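Pectate lyase 47 (PDB 1VBL) probably cleaves pectate by calcium-dependent beta-elimination, as a thermostable, secreted lyase of polysaccharide lyase family 1. Local coordinates at residues P86-E91 and E113-S118; L182-S187 and P224-D229; T206-D211 and V247-D252. All coordinates share one frame; numbering follows the deposited sequence.

In the fold
The three contacts run from a helical outwork of the parallel beta-helix inward to its coil stacking. Contact 1 (86-91 with 113-118) lies farthest out, its centre about 28 Å from that of the chain; the centre of contact 3 (206-211 with 247-252) lies about 10 Å from the centre of the chain. Contact 2 (182-187 with 224-229) is between them, its centre about 17 Å from each of the others, and touches both: Phe90 CZ meets Phe225 CZ at 3.8 Å, and Asp229 O lies 2.6 Å from His251 NE2. Asp229 binds calcium with Asp190 and Asp233, while the side chain of His251 stays about 9 Å from the ion and that of Arg115 about 14 Å.

Contact 1. Residues P86-E91 and E113-S118; sequences PHFDFE and EARVRS
Phe88 turns CG away from its backbone N (chi1 178°), which lays its ring alongside Arg115, while His87 keeps CG beside its own N (chi1 -59°) and sends its imidazole toward Arg117. The two therefore straddle Ala114 on helix 110-126, which lies outside the stacked coils of the parallel beta-helix and against which the loop leading into helix 90-97 is packed. Ala114 CB packs on Phe88 CB at 3.6 Å and also lies against the carbonyl of His87, 3.4 Å from its O. Beyond it the ring of Phe88 runs beside the base of Arg115, with CE2 3.7 Å from Arg115 CB; the two side chains point the same way, but the guanidinium turns off to Glu112 in a salt bridge. Phe172 meets the same phenyl ring edge-to-face, extending the buried apolar cluster. At the outer end, Arg117 brings NH2 near the plane of the imidazole, at its edge; ring and guanidinium stand almost perpendicular (89°). Asp85 fixes this arginine by a salt bridge to NE and also gives its backbone N to Ser118 OG. That hydroxyl in turn donates to Ala114 O at 2.9 Å, and Ser118 N reaches the same oxygen from the opposite face of its carbonyl plane.

Contact 2. Residues L182-S187 and P224-D229; sequences LGEWNS and PFQQHD. With CA (calcium ion), chain B.
Ser187 OG donates to Gln226 O over 2.7 Å, a direct hydrogen bond between the two segments; the hydroxyl lies in the carbonyl plane, on a lone pair. Toward the other end of the contact, Trp185 and Phe225 form a T-shaped (edge-to-face) pair. Phe225 CE1 sits 3.6 Å above the indole plane of Trp185 and over its centre, and the planes stand at 81°. The first torsion of Phe225 (chi1 -161°), which points CG away from its backbone N, swings that phenyl edge over the indole. The extended side chain of Gln226 brings NE2 3.0 Å from Trp185 O.

Ordered waters fill in the polar part of the interface. One is held by three groups: it accepts from Trp185 N and donates to Pro224 O and to Glu184 OE1, the last at 2.7 Å. Another accepts from Ser187 N and donates to His228 O and Asp229 OD1, so that the residue following strand 184-186 is tied by water to His228 and to the carboxylate of the metal ligand Asp229.

Farther out, second-shell groups hold side chains of the two segments. Arg223 forms a salt bridge with Glu184 OE2, Tyr220 O takes the indole N-H of Trp185, and Asp214 OD1 hydrogen-bonds His228 ND1. Phe225 is itself the centre of an inverse gamma turn, which kinks the loop between its neighbours.

Asp229 OD2 binds calcium at 2.6 Å; three waters of this shell lie at 2.4 to 2.6 Å from the ion, and Asp190 and Asp233 also bind it. An aspartate cluster carried on loops and strands of a parallel beta-helix is the calcium site characteristic of pectate lyases.

Contact 3. Residues T206-D211 and V247-D252; sequences TFTDGD and VFTNHD
Asp209 OD1 receives the N-H of His251 ND1 in a straight bond of 2.6 Å. The donor approaches on the syn side of the carboxylate and the oxygen lies in the imidazole plane, although the two flat groups are turned 78° apart. With an alanine here instead of the aspartate, His251 ND1 would probably lose its acceptor, and the imidazole would be held less firmly. This pair closes the end of two neighbouring parallel strands in successive coils of the parallel beta-helix, 206-208 and 247-249, whose directions differ by 8°. Along them Phe207 N donates to Val247 O (2.7 Å) and Thr249 N to Phe207 O (2.9 Å). On one face Phe207 and Phe248 share the same first torsion (chi1 near -60°), so their rings point the same way with planes almost parallel but slid apart; CD2 of Phe207 meets CE2 of Phe248 at 3.3 Å. Phe165 and Tyr279 flank this pair, in line with the aligned aromatic residues of successive coils familiar in beta-helix interiors. On the opposite face Thr208 OG1 accepts from Gly210 N, an ST turn, and shares a water with Asn250 ND2. A second water donates to Asp209 OD2 and accepts from Asp252 N at 2.9 Å.

Contact 1. Residues P86-E91 and E113-S118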
loop_
_atom_site.group_PDB
_atom_site.type_symbol
_atom_site.label_atom_id
_atom_site.label_comp_id
_atom_site.label_asym_id
_atom_site.label_seq_id
_atom_site.Cartn_x
_atom_site.Cartn_y
_atom_site.Cartn_z
ATOM N N PRO A 86 25.880 17.615 0.980
ATOM C CA PRO A 86 26.631 18.821 0.601
ATOM C C PRO A 86 26.907 18.901 -0.903
ATOM O O PRO A 86 27.076 19.988 -1.459
ATOM C CB PRO A 86 27.931 18.689 1.396
ATOM C CG PRO A 86 27.551 17.829 2.556
ATOM C CD PRO A 86 26.637 16.807 1.950
ATOM N N HIS A 87 26.957 17.742 -1.550
ATOM C CA HIS A 87 27.245 17.672 -2.977
ATOM C C HIS A 87 25.996 17.592 -3.841
ATOM O O HIS A 87 26.085 17.361 -5.048
ATOM C CB HIS A 87 28.139 16.464 -3.266
ATOM C CG HIS A 87 29.440 16.487 -2.525
ATOM N ND1 HIS A 87 30.416 17.427 -2.768
ATOM C CD2 HIS A 87 29.915 15.695 -1.535
ATOM C CE1 HIS A 87 31.441 17.212 -1.961
ATOM N NE2 HIS A 87 31.162 16.167 -1.202
ATOM N N PHE A 88 24.832 17.776 -3.229
ATOM C CA PHE A 88 23.596 17.727 -3.988
ATOM C C PHE A 88 22.918 19.079 -4.110
ATOM O O PHE A 88 22.876 19.860 -3.162
ATOM C CB PHE A 88 22.612 16.733 -3.368
ATOM C CG PHE A 88 21.291 16.670 -4.087
ATOM C CD1 PHE A 88 20.234 17.492 -3.710
ATOM C CD2 PHE A 88 21.120 15.812 -5.169
ATOM C CE1 PHE A 88 19.020 17.462 -4.401
ATOM C CE2 PHE A 88 19.913 15.773 -5.867
ATOM C CZ PHE A 88 18.862 16.601 -5.483
ATOM N N ASP A 89 22.392 19.340 -5.302
ATOM C CA ASP A 89 21.666 20.569 -5.596
ATOM C C ASP A 89 20.610 20.201 -6.630
ATOM O O ASP A 89 20.939 19.713 -7.712
ATOM C CB ASP A 89 22.601 21.641 -6.154
ATOM C CG ASP A 89 21.860 22.910 -6.542
ATOM O OD1 ASP A 89 21.351 22.985 -7.681
ATOM O OD2 ASP A 89 21.773 23.827 -5.698
ATOM N N PHE A 90 19.346 20.424 -6.286
ATOM C CA PHE A 90 18.237 20.086 -7.170
ATOM C C PHE A 90 18.382 20.669 -8.572
ATOM O O PHE A 90 18.284 19.945 -9.562
ATOM C CB PHE A 90 16.910 20.552 -6.562
ATOM C CG PHE A 90 15.699 20.015 -7.276
ATOM C CD1 PHE A 90 14.640 20.855 -7.604
ATOM C CD2 PHE A 90 15.616 18.670 -7.615
ATOM C CE1 PHE A 90 13.518 20.360 -8.262
ATOM C CE2 PHE A 90 14.497 18.165 -8.272
ATOM C CZ PHE A 90 13.446 19.013 -8.596
ATOM N N GLU A 91 18.603 21.977 -8.657
ATOM C CA GLU A 91 18.753 22.627 -9.954
ATOM C C GLU A 91 19.873 21.994 -10.767
ATOM O O GLU A 91 19.720 21.754 -11.967
ATOM C CB GLU A 91 19.035 24.119 -9.774
ATOM C CG GLU A 91 17.815 24.939 -9.404
ATOM C CD GLU A 91 18.159 26.390 -9.130
ATOM O OE1 GLU A 91 18.830 27.014 -9.981
ATOM O OE2 GLU A 91 17.757 26.905 -8.064
ATOM N N GLU A 113 25.064 10.303 -6.972
ATOM C CA GLU A 113 25.600 9.720 -5.751
ATOM C C GLU A 113 25.185 10.580 -4.559
ATOM O O GLU A 113 24.871 10.066 -3.481
ATOM C CB GLU A 113 27.125 9.634 -5.844
ATOM C CG GLU A 113 27.616 8.514 -6.754
ATOM C CD GLU A 113 29.029 8.737 -7.257
ATOM O OE1 GLU A 113 29.806 9.432 -6.570
ATOM O OE2 GLU A 113 29.365 8.207 -8.338
ATOM N N ALA A 114 25.174 11.894 -4.768
ATOM C CA ALA A 114 24.792 12.826 -3.720
ATOM C C ALA A 114 23.296 12.701 -3.436
ATOM O O ALA A 114 22.866 12.841 -2.294
ATOM C CB ALA A 114 25.139 14.250 -4.135
ATOM N N ARG A 115 22.508 12.435 -4.475
ATOM C CA ARG A 115 21.064 12.275 -4.301
ATOM C C ARG A 115 20.810 11.021 -3.470
ATOM O O ARG A 115 19.958 11.011 -2.583
ATOM C CB ARG A 115 20.358 12.129 -5.654
ATOM C CG ARG A 115 18.835 11.998 -5.532
ATOM C CD ARG A 115 18.199 11.467 -6.814
ATOM N NE ARG A 115 18.606 10.090 -7.097
ATOM C CZ ARG A 115 18.211 9.028 -6.401
ATOM N NH1 ARG A 115 17.387 9.170 -5.369
ATOM N NH2 ARG A 115 18.646 7.820 -6.733
ATOM N N VAL A 116 21.559 9.963 -3.769
ATOM C CA VAL A 116 21.420 8.698 -3.057
ATOM C C VAL A 116 21.690 8.868 -1.570
ATOM O O VAL A 116 20.971 8.314 -0.738
ATOM C CB VAL A 116 22.377 7.618 -3.623
ATOM C CG1 VAL A 116 22.351 6.375 -2.737
ATOM C CG2 VAL A 116 21.962 7.249 -5.041
ATOM N N ARG A 117 22.727 9.629 -1.224
ATOM C CA ARG A 117 23.033 9.832 0.188
ATOM C C ARG A 117 21.943 10.662 0.860
ATOM O O ARG A 117 21.562 10.386 1.995
ATOM C CB ARG A 117 24.402 10.504 0.363
ATOM C CG ARG A 117 25.585 9.604 0.010
ATOM C CD ARG A 117 26.912 10.229 0.453
ATOM N NE ARG A 117 27.186 11.485 -0.239
ATOM C CZ ARG A 117 27.814 11.576 -1.407
ATOM N NH1 ARG A 117 28.247 10.482 -2.020
ATOM N NH2 ARG A 117 28.001 12.764 -1.966
ATOM N N SER A 118 21.439 11.672 0.159
ATOM C CA SER A 118 20.379 12.515 0.708
ATOM C C SER A 118 19.145 11.652 0.975
ATOM O O SER A 118 18.485 11.775 2.012
ATOM C CB SER A 118 20.016 13.623 -0.285
ATOM O OG SER A 118 21.142 14.427 -0.591
#

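Contact 2. Residues L182-S187 and P224-D229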
loop_
_atom_site.group_PDB
_atom_site.type_symbol
_atom_site.label_atom_id
_atom_site.label_comp_id
_atom_site.label_asym_id
_atom_site.label_seq_id
_atom_site.Cartn_x
_atom_site.Cartn_y
_atom_site.Cartn_z
ATOM N N LEU A 182 8.808 7.796 -21.960
ATOM C CA LEU A 182 9.163 9.163 -21.599
ATOM C C LEU A 182 9.988 9.249 -20.320
ATOM O O LEU A 182 10.432 10.330 -19.937
ATOM C CB LEU A 182 7.893 9.997 -21.427
ATOM C CG LEU A 182 6.907 9.955 -22.594
ATOM C CD1 LEU A 182 5.608 10.640 -22.193
ATOM C CD2 LEU A 182 7.526 10.624 -23.812
ATOM N N GLY A 183 10.194 8.111 -19.666
ATOM C CA GLY A 183 10.950 8.109 -18.428
ATOM C C GLY A 183 10.031 8.479 -17.279
ATOM O O GLY A 183 8.926 8.974 -17.501
ATOM N N GLU A 184 10.476 8.247 -16.049
ATOM C CA GLU A 184 9.649 8.565 -14.892
ATOM C C GLU A 184 10.469 8.808 -13.635
ATOM O O GLU A 184 11.594 8.315 -13.499
ATOM C CB GLU A 184 8.673 7.416 -14.592
ATOM C CG GLU A 184 7.668 7.065 -15.686
ATOM C CD GLU A 184 6.701 8.192 -15.998
ATOM O OE1 GLU A 184 6.407 8.998 -15.090
ATOM O OE2 GLU A 184 6.222 8.263 -17.151
ATOM N N TRP A 185 9.892 9.581 -12.722
ATOM C CA TRP A 185 10.511 9.838 -11.434
ATOM C C TRP A 185 9.938 8.721 -10.573
ATOM O O TRP A 185 8.782 8.334 -10.753
ATOM C CB TRP A 185 10.062 11.179 -10.850
ATOM C CG TRP A 185 10.642 12.378 -11.521
ATOM C CD1 TRP A 185 10.073 13.122 -12.512
ATOM C CD2 TRP A 185 11.915 12.972 -11.251
ATOM N NE1 TRP A 185 10.913 14.150 -12.874
ATOM C CE2 TRP A 185 12.053 14.078 -12.118
ATOM C CE3 TRP A 185 12.956 12.674 -10.360
ATOM C CZ2 TRP A 185 13.191 14.892 -12.119
ATOM C CZ3 TRP A 185 14.090 13.484 -10.361
ATOM C CH2 TRP A 185 14.196 14.581 -11.236
ATOM N N ASN A 186 10.733 8.192 -9.654
ATOM C CA ASN A 186 10.244 7.132 -8.789
ATOM C C ASN A 186 10.730 7.340 -7.369
ATOM O O ASN A 186 11.896 7.674 -7.133
ATOM C CB ASN A 186 10.680 5.766 -9.322
ATOM C CG ASN A 186 10.041 5.438 -10.665
ATOM O OD1 ASN A 186 8.812 5.377 -10.785
ATOM N ND2 ASN A 186 10.871 5.232 -11.684
ATOM N N SER A 187 9.816 7.156 -6.424
ATOM C CA SER A 187 10.124 7.331 -5.017
ATOM C C SER A 187 10.183 6.007 -4.276
ATOM O O SER A 187 9.737 4.980 -4.779
ATOM C CB SER A 187 9.106 8.267 -4.377
ATOM O OG SER A 187 9.291 9.579 -4.875
ATOM N N PRO A 224 5.448 14.003 -14.350
ATOM C CA PRO A 224 4.968 14.352 -13.011
ATOM C C PRO A 224 6.026 14.008 -11.964
ATOM O O PRO A 224 6.634 12.939 -12.012
ATOM C CB PRO A 224 3.691 13.519 -12.869
ATOM C CG PRO A 224 3.940 12.347 -13.777
ATOM C CD PRO A 224 4.586 12.988 -14.978
ATOM N N PHE A 225 6.251 14.928 -11.032
ATOM C CA PHE A 225 7.245 14.732 -9.985
ATOM C C PHE A 225 6.657 13.811 -8.918
ATOM O O PHE A 225 6.141 14.266 -7.896
ATOM C CB PHE A 225 7.628 16.085 -9.384
ATOM C CG PHE A 225 8.929 16.074 -8.642
ATOM C CD1 PHE A 225 10.075 15.534 -9.225
ATOM C CD2 PHE A 225 9.020 16.618 -7.366
ATOM C CE1 PHE A 225 11.294 15.538 -8.546
ATOM C CE2 PHE A 225 10.231 16.626 -6.680
ATOM C CZ PHE A 225 11.370 16.084 -7.274
ATOM N N GLN A 226 6.745 12.510 -9.179
ATOM C CA GLN A 226 6.207 11.487 -8.289
ATOM C C GLN A 226 7.028 11.272 -7.020
ATOM O O GLN A 226 7.970 10.478 -6.990
ATOM C CB GLN A 226 6.051 10.178 -9.075
ATOM C CG GLN A 226 5.107 10.338 -10.263
ATOM C CD GLN A 226 4.992 9.104 -11.139
ATOM O OE1 GLN A 226 4.189 9.077 -12.073
ATOM N NE2 GLN A 226 5.791 8.080 -10.852
ATOM N N GLN A 227 6.648 11.991 -5.970
ATOM C CA GLN A 227 7.328 11.903 -4.686
ATOM C C GLN A 227 6.700 10.861 -3.765
ATOM O O GLN A 227 7.188 10.622 -2.657
ATOM C CB GLN A 227 7.327 13.272 -4.008
ATOM C CG GLN A 227 8.211 14.292 -4.712
ATOM C CD GLN A 227 8.269 15.610 -3.968
ATOM O OE1 GLN A 227 7.401 16.468 -4.128
ATOM N NE2 GLN A 227 9.287 15.767 -3.135
ATOM N N HIS A 228 5.607 10.253 -4.220
ATOM C CA HIS A 228 4.937 9.215 -3.442
ATOM C C HIS A 228 5.246 7.870 -4.070
ATOM O O HIS A 228 5.668 7.794 -5.223
ATOM C CB HIS A 228 3.411 9.370 -3.477
ATOM C CG HIS A 228 2.901 10.620 -2.837
ATOM N ND1 HIS A 228 2.332 11.644 -3.560
ATOM C CD2 HIS A 228 2.841 10.994 -1.538
ATOM C CE1 HIS A 228 1.941 12.598 -2.733
ATOM N NE2 HIS A 228 2.238 12.228 -1.502
ATOM N N ASP A 229 5.048 6.805 -3.307
ATOM C CA ASP A 229 5.218 5.483 -3.865
ATOM C C ASP A 229 3.974 4.702 -3.466
ATOM O O ASP A 229 2.862 5.150 -3.735
ATOM C CB ASP A 229 6.492 4.800 -3.378
ATOM C CG ASP A 229 6.891 3.639 -4.280
ATOM O OD1 ASP A 229 6.759 3.765 -5.516
ATOM O OD2 ASP A 229 7.341 2.604 -3.768
HETATM CA CA CA B . 7.118 0.417 -2.407
HETATM O O HOH W 1 7.317 10.594 -13.127
HETATM O O HOH W 2 3.733 9.094 -14.773
HETATM O O HOH W 3 7.231 6.148 -6.929
HETATM O O HOH W 4 9.919 2.237 -4.269
HETATM O O HOH W 5 9.091 1.681 -1.927
HETATM O O HOH W 6 7.832 -1.993 -1.675
HETATM O O HOH W 7 7.961 -0.203 -4.693
#

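Contact 3. Residues T206-D211 and V247-D252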
loop_
_atom_site.group_PDB
_atom_site.type_symbol
_atom_site.label_atom_id
_atom_site.label_comp_id
_atom_site.label_asym_id
_atom_site.label_seq_id
_atom_site.Cartn_x
_atom_site.Cartn_y
_atom_site.Cartn_z
ATOM N N THR A 206 -6.763 4.499 7.160
ATOM C CA THR A 206 -7.105 5.326 6.021
ATOM C C THR A 206 -5.786 5.753 5.397
ATOM O O THR A 206 -4.858 6.151 6.098
ATOM C CB THR A 206 -7.936 6.558 6.441
ATOM O OG1 THR A 206 -9.238 6.126 6.860
ATOM C CG2 THR A 206 -8.085 7.527 5.275
ATOM N N PHE A 207 -5.695 5.624 4.079
ATOM C CA PHE A 207 -4.482 5.985 3.355
ATOM C C PHE A 207 -4.838 7.073 2.358
ATOM O O PHE A 207 -5.762 6.908 1.566
ATOM C CB PHE A 207 -3.935 4.762 2.619
ATOM C CG PHE A 207 -3.518 3.641 3.530
ATOM C CD1 PHE A 207 -2.206 3.552 3.991
ATOM C CD2 PHE A 207 -4.441 2.681 3.941
ATOM C CE1 PHE A 207 -1.817 2.523 4.848
ATOM C CE2 PHE A 207 -4.064 1.647 4.797
ATOM C CZ PHE A 207 -2.751 1.567 5.252
ATOM N N THR A 208 -4.109 8.185 2.402
ATOM C CA THR A 208 -4.373 9.299 1.495
ATOM C C THR A 208 -3.124 10.145 1.308
ATOM O O THR A 208 -2.266 10.181 2.187
ATOM C CB THR A 208 -5.479 10.224 2.053
ATOM O OG1 THR A 208 -5.688 11.319 1.151
ATOM C CG2 THR A 208 -5.076 10.783 3.420
ATOM N N ASP A 209 -3.006 10.809 0.162
ATOM C CA ASP A 209 -1.860 11.684 -0.045
ATOM C C ASP A 209 -2.144 12.977 0.722
ATOM O O ASP A 209 -1.276 13.838 0.864
ATOM C CB ASP A 209 -1.634 11.958 -1.539
ATOM C CG ASP A 209 -0.985 10.779 -2.252
ATOM O OD1 ASP A 209 -0.652 9.784 -1.567
ATOM O OD2 ASP A 209 -0.800 10.842 -3.488
ATOM N N GLY A 210 -3.374 13.085 1.224
ATOM C CA GLY A 210 -3.790 14.234 2.017
ATOM C C GLY A 210 -3.492 15.626 1.492
ATOM O O GLY A 210 -3.890 15.979 0.384
ATOM N N ASP A 211 -2.793 16.420 2.303
ATOM C CA ASP A 211 -2.446 17.791 1.941
ATOM C C ASP A 211 -1.388 17.911 0.851
ATOM O O ASP A 211 -1.028 19.023 0.460
ATOM C CB ASP A 211 -1.978 18.573 3.176
ATOM C CG ASP A 211 -3.076 18.748 4.208
ATOM O OD1 ASP A 211 -4.251 18.867 3.808
ATOM O OD2 ASP A 211 -2.766 18.785 5.417
ATOM N N VAL A 247 -9.406 2.422 3.977
ATOM C CA VAL A 247 -9.789 3.370 2.949
ATOM C C VAL A 247 -8.492 3.732 2.232
ATOM O O VAL A 247 -7.486 4.016 2.878
ATOM C CB VAL A 247 -10.394 4.669 3.538
ATOM C CG1 VAL A 247 -10.507 5.725 2.439
ATOM C CG2 VAL A 247 -11.775 4.393 4.125
ATOM N N PHE A 248 -8.513 3.673 0.905
ATOM C CA PHE A 248 -7.363 4.044 0.089
ATOM C C PHE A 248 -7.916 5.108 -0.846
ATOM O O PHE A 248 -8.754 4.820 -1.697
ATOM C CB PHE A 248 -6.848 2.857 -0.731
ATOM C CG PHE A 248 -6.369 1.708 0.101
ATOM C CD1 PHE A 248 -7.231 0.669 0.438
ATOM C CD2 PHE A 248 -5.055 1.668 0.559
ATOM C CE1 PHE A 248 -6.790 -0.400 1.224
ATOM C CE2 PHE A 248 -4.604 0.606 1.343
ATOM C CZ PHE A 248 -5.473 -0.428 1.677
ATOM N N THR A 249 -7.458 6.343 -0.685
ATOM C CA THR A 249 -7.969 7.417 -1.514
ATOM C C THR A 249 -6.891 8.431 -1.870
ATOM O O THR A 249 -5.850 8.509 -1.206
ATOM C CB THR A 249 -9.141 8.134 -0.782
ATOM O OG1 THR A 249 -9.796 9.042 -1.676
ATOM C CG2 THR A 249 -8.619 8.906 0.422
ATOM N N ASN A 250 -7.150 9.190 -2.931
ATOM C CA ASN A 250 -6.243 10.236 -3.406
ATOM C C ASN A 250 -4.790 9.784 -3.390
ATOM O O ASN A 250 -3.960 10.317 -2.646
ATOM C CB ASN A 250 -6.407 11.495 -2.552
ATOM C CG ASN A 250 -7.835 12.017 -2.554
ATOM O OD1 ASN A 250 -8.550 11.891 -3.547
ATOM N ND2 ASN A 250 -8.248 12.618 -1.446
ATOM N N HIS A 251 -4.492 8.806 -4.234
ATOM C CA HIS A 251 -3.154 8.245 -4.324
ATOM C C HIS A 251 -3.023 7.547 -5.667
ATOM O O HIS A 251 -4.007 7.064 -6.224
ATOM C CB HIS A 251 -2.943 7.237 -3.192
ATOM C CG HIS A 251 -1.553 6.684 -3.119
ATOM N ND1 HIS A 251 -0.501 7.382 -2.567
ATOM C CD2 HIS A 251 -1.046 5.492 -3.519
ATOM C CE1 HIS A 251 0.596 6.644 -2.628
ATOM N NE2 HIS A 251 0.292 5.494 -3.202
ATOM N N ASP A 252 -1.798 7.475 -6.173
ATOM C CA ASP A 252 -1.539 6.846 -7.459
ATOM C C ASP A 252 -1.410 5.317 -7.372
ATOM O O ASP A 252 -2.368 4.590 -7.655
ATOM C CB ASP A 252 -0.272 7.464 -8.071
ATOM C CG ASP A 252 0.102 6.842 -9.397
ATOM O OD1 ASP A 252 -0.731 6.111 -9.967
ATOM O OD2 ASP A 252 1.232 7.091 -9.873
HETATM O O HOH W 8 -7.881 12.744 1.640
HETATM O O HOH W 9 0.386 9.177 -5.273
#